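Putative TetR-family transcriptional regulator (Rhodococcus sp., PDB 2G3B) probably binds DNA at regulatory sites and represses transcription, as TetR-family regulators generally do. Local coordinates at residues A13-Q18 with R22-N27; A53-I58 with N102-S107. All blocks are in the same frame, centred on the assembly; numbering follows the deposited sequence.

Contact 1 of 2, residues A13-Q18 with R22-N27; sequences ATAIAQ and RGLRVN
Leu24 meets Ala15 and Ile16 through a single methyl, CD1. Leu24 CD1 lies 3.6 Å from Ala15 CB, a close apolar contact. The same Leu24 CD1 stands 4.1 Å from Ile16 CG1, at the side of that chain rather than its end. The Ile16 and Leu24 side chains run at a slant to each other. No hydrogen bond joins residues 13-18 to 22-27, so the contact rests on apolar packing alone.

The backbone sets this up. Of all CA atoms across the two segments, those of Ala15 and Leu24 are nearest, 5.4 Å apart, and both CB atoms point across the gap. The small methyl of Ala15 permits that approach. Leu24 holds CG trans to its own N (chi1 177°), which carries CD1 onto the helix. Leu24 itself is in the turn after helix 2-23, and Arg25 follows as the N-cap residue of helix 26-33. The leucine packs the turn against the helix that precedes it. Arg25 is also where the predicted helix-turn-helix of the TetR DNA-binding domain begins.

All three touching residues are buried. Leu51 of helix 47-66 packs on both Ile16 and Leu24. On helix 92-110, Glu103 touches Ile16, while Glu96 touches Ala13 and Ala17. Farther along, Val26 leads from the turn to Leu40 and Tyr41 of helix 37-44.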
loop_
_atom_site.group_PDB
_atom_site.type_symbol
_atom_site.label_atom_id
_atom_site.label_comp_id
_atom_site.label_asym_id
_atom_site.label_seq_id
_atom_site.Cartn_x
_atom_site.Cartn_y
_atom_site.Cartn_z
ATOM N N ALA A 13 7.832 12.864 -12.194
ATOM C CA ALA A 13 6.698 11.942 -11.969
ATOM C C ALA A 13 6.705 10.713 -12.914
ATOM O O ALA A 13 6.534 9.559 -12.465
ATOM C CB ALA A 13 5.368 12.717 -12.081
ATOM N N THR A 14 6.920 10.946 -14.208
ATOM C CA THR A 14 7.029 9.854 -15.180
ATOM C C THR A 14 8.207 8.883 -14.936
ATOM O O THR A 14 8.025 7.681 -14.999
ATOM C CB THR A 14 7.138 10.446 -16.612
ATOM O OG1 THR A 14 6.036 11.336 -16.805
ATOM C CG2 THR A 14 7.131 9.333 -17.692
ATOM N N ALA A 15 9.401 9.429 -14.690
ATOM C CA ALA A 15 10.581 8.657 -14.333
ATOM C C ALA A 15 10.357 7.816 -13.096
ATOM O O ALA A 15 10.626 6.596 -13.049
ATOM C CB ALA A 15 11.791 9.627 -14.141
ATOM N N ILE A 16 9.809 8.435 -12.086
ATOM C CA ILE A 16 9.484 7.666 -10.901
ATOM C C ILE A 16 8.473 6.550 -11.170
ATOM O O ILE A 16 8.715 5.411 -10.758
ATOM C CB ILE A 16 9.048 8.551 -9.747
ATOM C CG1 ILE A 16 10.218 9.516 -9.390
ATOM C CG2 ILE A 16 8.684 7.639 -8.508
ATOM C CD1 ILE A 16 9.795 10.722 -8.512
ATOM N N ALA A 17 7.368 6.866 -11.848
ATOM C CA ALA A 17 6.352 5.879 -12.156
ATOM C C ALA A 17 6.903 4.667 -12.948
ATOM O O ALA A 17 6.507 3.511 -12.684
ATOM C CB ALA A 17 5.177 6.529 -12.917
ATOM N N GLN A 18 7.808 4.945 -13.884
ATOM C CA GLN A 18 8.222 3.961 -14.870
ATOM C C GLN A 18 9.461 3.171 -14.472
ATOM O O GLN A 18 9.582 1.988 -14.834
ATOM C CB GLN A 18 8.524 4.675 -16.220
ATOM C CG GLN A 18 7.235 5.189 -16.918
ATOM C CD GLN A 18 6.193 4.082 -17.186
ATOM O OE1 GLN A 18 5.073 4.079 -16.628
ATOM N NE2 GLN A 18 6.561 3.136 -18.052
ATOM N N ARG A 22 15.317 4.487 -8.180
ATOM C CA ARG A 22 16.664 4.176 -8.737
ATOM C C ARG A 22 16.819 4.483 -10.237
ATOM O O ARG A 22 17.946 4.627 -10.756
ATOM C CB ARG A 22 17.033 2.720 -8.494
ATOM C CG ARG A 22 15.995 1.730 -9.009
ATOM C CD ARG A 22 16.100 0.388 -8.289
ATOM N NE ARG A 22 17.488 -0.023 -8.104
ATOM C CZ ARG A 22 18.329 -0.274 -9.105
ATOM N NH1 ARG A 22 17.908 -0.138 -10.364
ATOM N NH2 ARG A 22 19.585 -0.652 -8.845
ATOM N N GLY A 23 15.691 4.582 -10.942
ATOM C CA GLY A 23 15.750 4.804 -12.389
ATOM C C GLY A 23 15.642 6.261 -12.761
ATOM O O GLY A 23 15.780 6.615 -13.954
ATOM N N LEU A 24 15.380 7.090 -11.740
ATOM C CA LEU A 24 15.340 8.542 -11.843
ATOM C C LEU A 24 16.765 9.086 -11.883
ATOM O O LEU A 24 17.525 8.956 -10.908
ATOM C CB LEU A 24 14.630 9.148 -10.635
ATOM C CG LEU A 24 14.532 10.669 -10.481
ATOM C CD1 LEU A 24 13.369 11.254 -11.282
ATOM C CD2 LEU A 24 14.330 11.046 -8.993
ATOM N N ARG A 25 17.102 9.733 -12.991
ATOM C CA ARG A 25 18.388 10.325 -13.133
ATOM C C ARG A 25 18.154 11.815 -13.494
ATOM O O ARG A 25 17.342 12.139 -14.380
ATOM C CB ARG A 25 19.154 9.573 -14.224
ATOM C CG ARG A 25 19.706 8.171 -13.848
ATOM C CD ARG A 25 20.783 7.749 -14.896
ATOM N NE ARG A 25 22.073 8.457 -14.760
ATOM C CZ ARG A 25 22.619 9.318 -15.638
ATOM N NH1 ARG A 25 22.036 9.623 -16.793
ATOM N NH2 ARG A 25 23.778 9.876 -15.352
ATOM N N VAL A 26 18.831 12.703 -12.780
ATOM C CA VAL A 26 18.749 14.174 -13.032
ATOM C C VAL A 26 18.970 14.552 -14.493
ATOM O O VAL A 26 18.225 15.369 -15.065
ATOM C CB VAL A 26 19.731 14.925 -12.114
ATOM C CG1 VAL A 26 19.976 16.370 -12.573
ATOM C CG2 VAL A 26 19.203 14.888 -10.668
ATOM N N ASN A 27 19.962 13.935 -15.110
ATOM C CA ASN A 27 20.292 14.233 -16.508
ATOM C C ASN A 27 19.192 13.844 -17.462
ATOM O O ASN A 27 18.908 14.566 -18.433
ATOM C CB ASN A 27 21.549 13.493 -16.916
ATOM C CG ASN A 27 22.795 14.246 -16.572
ATOM O OD1 ASN A 27 22.756 15.237 -15.832
ATOM N ND2 ASN A 27 23.925 13.785 -17.111
#

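Contact 2 of 2, residues A53-I58 with N102-S107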
loop_
_atom_site.group_PDB
_atom_site.type_symbol
_atom_site.label_atom_id
_atom_site.label_comp_id
_atom_site.label_asym_id
_atom_site.label_seq_id
_atom_site.Cartn_x
_atom_site.Cartn_y
_atom_site.Cartn_z
ATOM N N ALA A 53 9.827 17.813 -3.859
ATOM C CA ALA A 53 8.978 18.614 -4.736
ATOM C C ALA A 53 8.109 17.747 -5.658
ATOM O O ALA A 53 6.944 18.113 -5.959
ATOM C CB ALA A 53 9.840 19.640 -5.537
ATOM N N ALA A 54 8.625 16.588 -6.089
ATOM C CA ALA A 54 7.825 15.652 -6.911
ATOM C C ALA A 54 6.685 15.013 -6.095
ATOM O O ALA A 54 5.579 14.879 -6.574
ATOM C CB ALA A 54 8.686 14.535 -7.522
ATOM N N LEU A 55 6.971 14.612 -4.863
ATOM C CA LEU A 55 5.892 14.181 -3.984
ATOM C C LEU A 55 4.771 15.230 -3.966
ATOM O O LEU A 55 3.612 14.897 -4.171
ATOM C CB LEU A 55 6.459 13.925 -2.592
ATOM C CG LEU A 55 7.039 12.538 -2.343
ATOM C CD1 LEU A 55 8.065 12.593 -1.187
ATOM C CD2 LEU A 55 5.893 11.526 -2.026
ATOM N N ASN A 56 5.108 16.506 -3.750
ATOM C CA ASN A 56 4.068 17.533 -3.636
ATOM C C ASN A 56 3.331 17.793 -4.971
ATOM O O ASN A 56 2.111 18.021 -4.980
ATOM C CB ASN A 56 4.652 18.827 -3.082
ATOM C CG ASN A 56 4.812 18.788 -1.578
ATOM O OD1 ASN A 56 4.004 18.139 -0.842
ATOM N ND2 ASN A 56 5.864 19.428 -1.104
ATOM N N TYR A 57 4.080 17.785 -6.072
ATOM C CA TYR A 57 3.521 17.893 -7.426
ATOM C C TYR A 57 2.429 16.813 -7.682
ATOM O O TYR A 57 1.326 17.136 -8.107
ATOM C CB TYR A 57 4.665 17.766 -8.429
ATOM C CG TYR A 57 4.221 17.953 -9.872
ATOM C CD1 TYR A 57 3.986 19.222 -10.368
ATOM C CD2 TYR A 57 3.970 16.847 -10.693
ATOM C CE1 TYR A 57 3.549 19.412 -11.677
ATOM C CE2 TYR A 57 3.530 17.025 -12.015
ATOM C CZ TYR A 57 3.341 18.313 -12.488
ATOM O OH TYR A 57 2.928 18.541 -13.793
ATOM N N ILE A 58 2.764 15.555 -7.399
ATOM C CA ILE A 58 1.868 14.393 -7.566
ATOM C C ILE A 58 0.611 14.589 -6.687
ATOM O O ILE A 58 -0.552 14.366 -7.138
ATOM C CB ILE A 58 2.643 13.090 -7.206
ATOM C CG1 ILE A 58 3.737 12.831 -8.280
ATOM C CG2 ILE A 58 1.732 11.899 -7.085
ATOM C CD1 ILE A 58 4.854 11.907 -7.774
ATOM N N ASN A 102 2.965 4.791 -5.399
ATOM C CA ASN A 102 3.269 3.408 -5.058
ATOM C C ASN A 102 4.781 3.151 -4.910
ATOM O O ASN A 102 5.228 2.546 -3.922
ATOM C CB ASN A 102 2.695 2.501 -6.165
ATOM C CG ASN A 102 2.429 1.086 -5.682
ATOM O OD1 ASN A 102 3.132 0.160 -6.056
ATOM N ND2 ASN A 102 1.418 0.921 -4.850
ATOM N N GLU A 103 5.564 3.656 -5.881
ATOM C CA GLU A 103 7.042 3.570 -5.848
ATOM C C GLU A 103 7.654 4.313 -4.671
ATOM O O GLU A 103 8.501 3.790 -3.955
ATOM C CB GLU A 103 7.666 4.119 -7.151
ATOM C CG GLU A 103 7.484 3.185 -8.350
ATOM C CD GLU A 103 8.397 1.952 -8.277
ATOM O OE1 GLU A 103 9.402 1.943 -7.509
ATOM O OE2 GLU A 103 8.113 0.995 -9.038
ATOM N N LEU A 104 7.244 5.543 -4.486
ATOM C CA LEU A 104 7.751 6.338 -3.353
ATOM C C LEU A 104 7.409 5.746 -2.008
ATOM O O LEU A 104 8.255 5.727 -1.067
ATOM C CB LEU A 104 7.181 7.746 -3.446
ATOM C CG LEU A 104 7.759 8.521 -4.648
ATOM C CD1 LEU A 104 6.780 9.611 -5.082
ATOM C CD2 LEU A 104 9.167 9.110 -4.383
ATOM N N ARG A 105 6.160 5.297 -1.878
ATOM C CA ARG A 105 5.736 4.633 -0.592
ATOM C C ARG A 105 6.592 3.369 -0.291
ATOM O O ARG A 105 7.086 3.174 0.834
ATOM C CB ARG A 105 4.225 4.335 -0.625
ATOM C CG ARG A 105 3.770 3.382 0.461
ATOM C CD ARG A 105 3.744 4.043 1.840
ATOM N NE ARG A 105 2.832 5.187 1.897
ATOM C CZ ARG A 105 2.936 6.190 2.761
ATOM N NH1 ARG A 105 3.901 6.212 3.694
ATOM N NH2 ARG A 105 2.065 7.178 2.700
ATOM N N ALA A 106 6.809 2.523 -1.299
ATOM C CA ALA A 106 7.627 1.320 -1.165
ATOM C C ALA A 106 9.088 1.648 -0.888
ATOM O O ALA A 106 9.744 0.994 -0.074
ATOM C CB ALA A 106 7.513 0.407 -2.465
ATOM N N SER A 107 9.605 2.687 -1.530
ATOM C CA SER A 107 11.037 3.013 -1.395
ATOM C C SER A 107 11.380 3.636 -0.064
ATOM O O SER A 107 12.494 3.466 0.417
ATOM C CB SER A 107 11.483 3.954 -2.525
ATOM O OG SER A 107 11.545 3.241 -3.763
#
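Leu104 reaches across to Leu55 and Ile58, and its CD1 methyl does the touching. The tightest approach is Leu104 CD1 to Leu55 CD2, at 3.7 Å. Leu55 CG follows at 4.0 Å from Leu104 CD1, so this methyl rests on the branch of Leu55. The two leucines lie alongside with their ends pointing opposite ways. Ile58 comes differently: its CD1 meets Leu104 CD1 tip to tip, at 4.0 Å.

Leu104 and Ile58 both direct CB at the opposing helix. Leu55 starts off to one side, and its branched end closes the gap. With Leu55 CG trans to the carbonyl carbon (chi1 -86°), the branch extends to Leu104. The CA atoms of Leu55 and Leu104 remain 8.1 Å apart, so side chains, not backbones, bridge the helices. Leu114 touches both leucines, and Ile21 of helix 2-23 also packs on Leu104.

The partly exposed residues Asn56, Tyr57, Asn102 and Glu103 make no touch across the two segments. Glu103 instead makes a salt bridge to Arg22 of the second subunit. Its carbonyl is gripped twice: Ser107 OG donates to Glu103 O over 3.1 Å from above the carbonyl plane, and Ser107 N comes from the other face. Arg105 is buried but turned to other partners, with a salt bridge from NE to Glu160 of its own chain and one from NH1 to Glu170 of the second subunit.

A glycerol about 5 Å from the Ile58 side chain may mark a pocket. The contact joins helix 47-66, which in TetR-type folds links the DNA-binding domain to the C-terminal domain, to helix 92-110. Its three touching side chains are buried and apolar, with no hydrogen bond across, so shape and burial alone hold the segments together here.

How the contacts relate
From the N terminus, contact 1 comes first and closes a short loop, with three residues between its segments. It ties the turn to the helix before it. Contact 2 opens later and leaves 43 residues between its segments, joining helix 47-66 to helix 92-110. The two are in series, neither nested nor crossed. Their centres are 11 Å apart, and they touch through Ile16 and Ala13. Ile16 CG2 packs on Leu104 CG at 4.1 Å, Ile16 CD1 reaches Ala54, and Ala13 meets Ile58. Together they link helix 2-23, with the turn before the predicted helix-turn-helix, to helices 47-66 and 92-110. Both touch the second subunit.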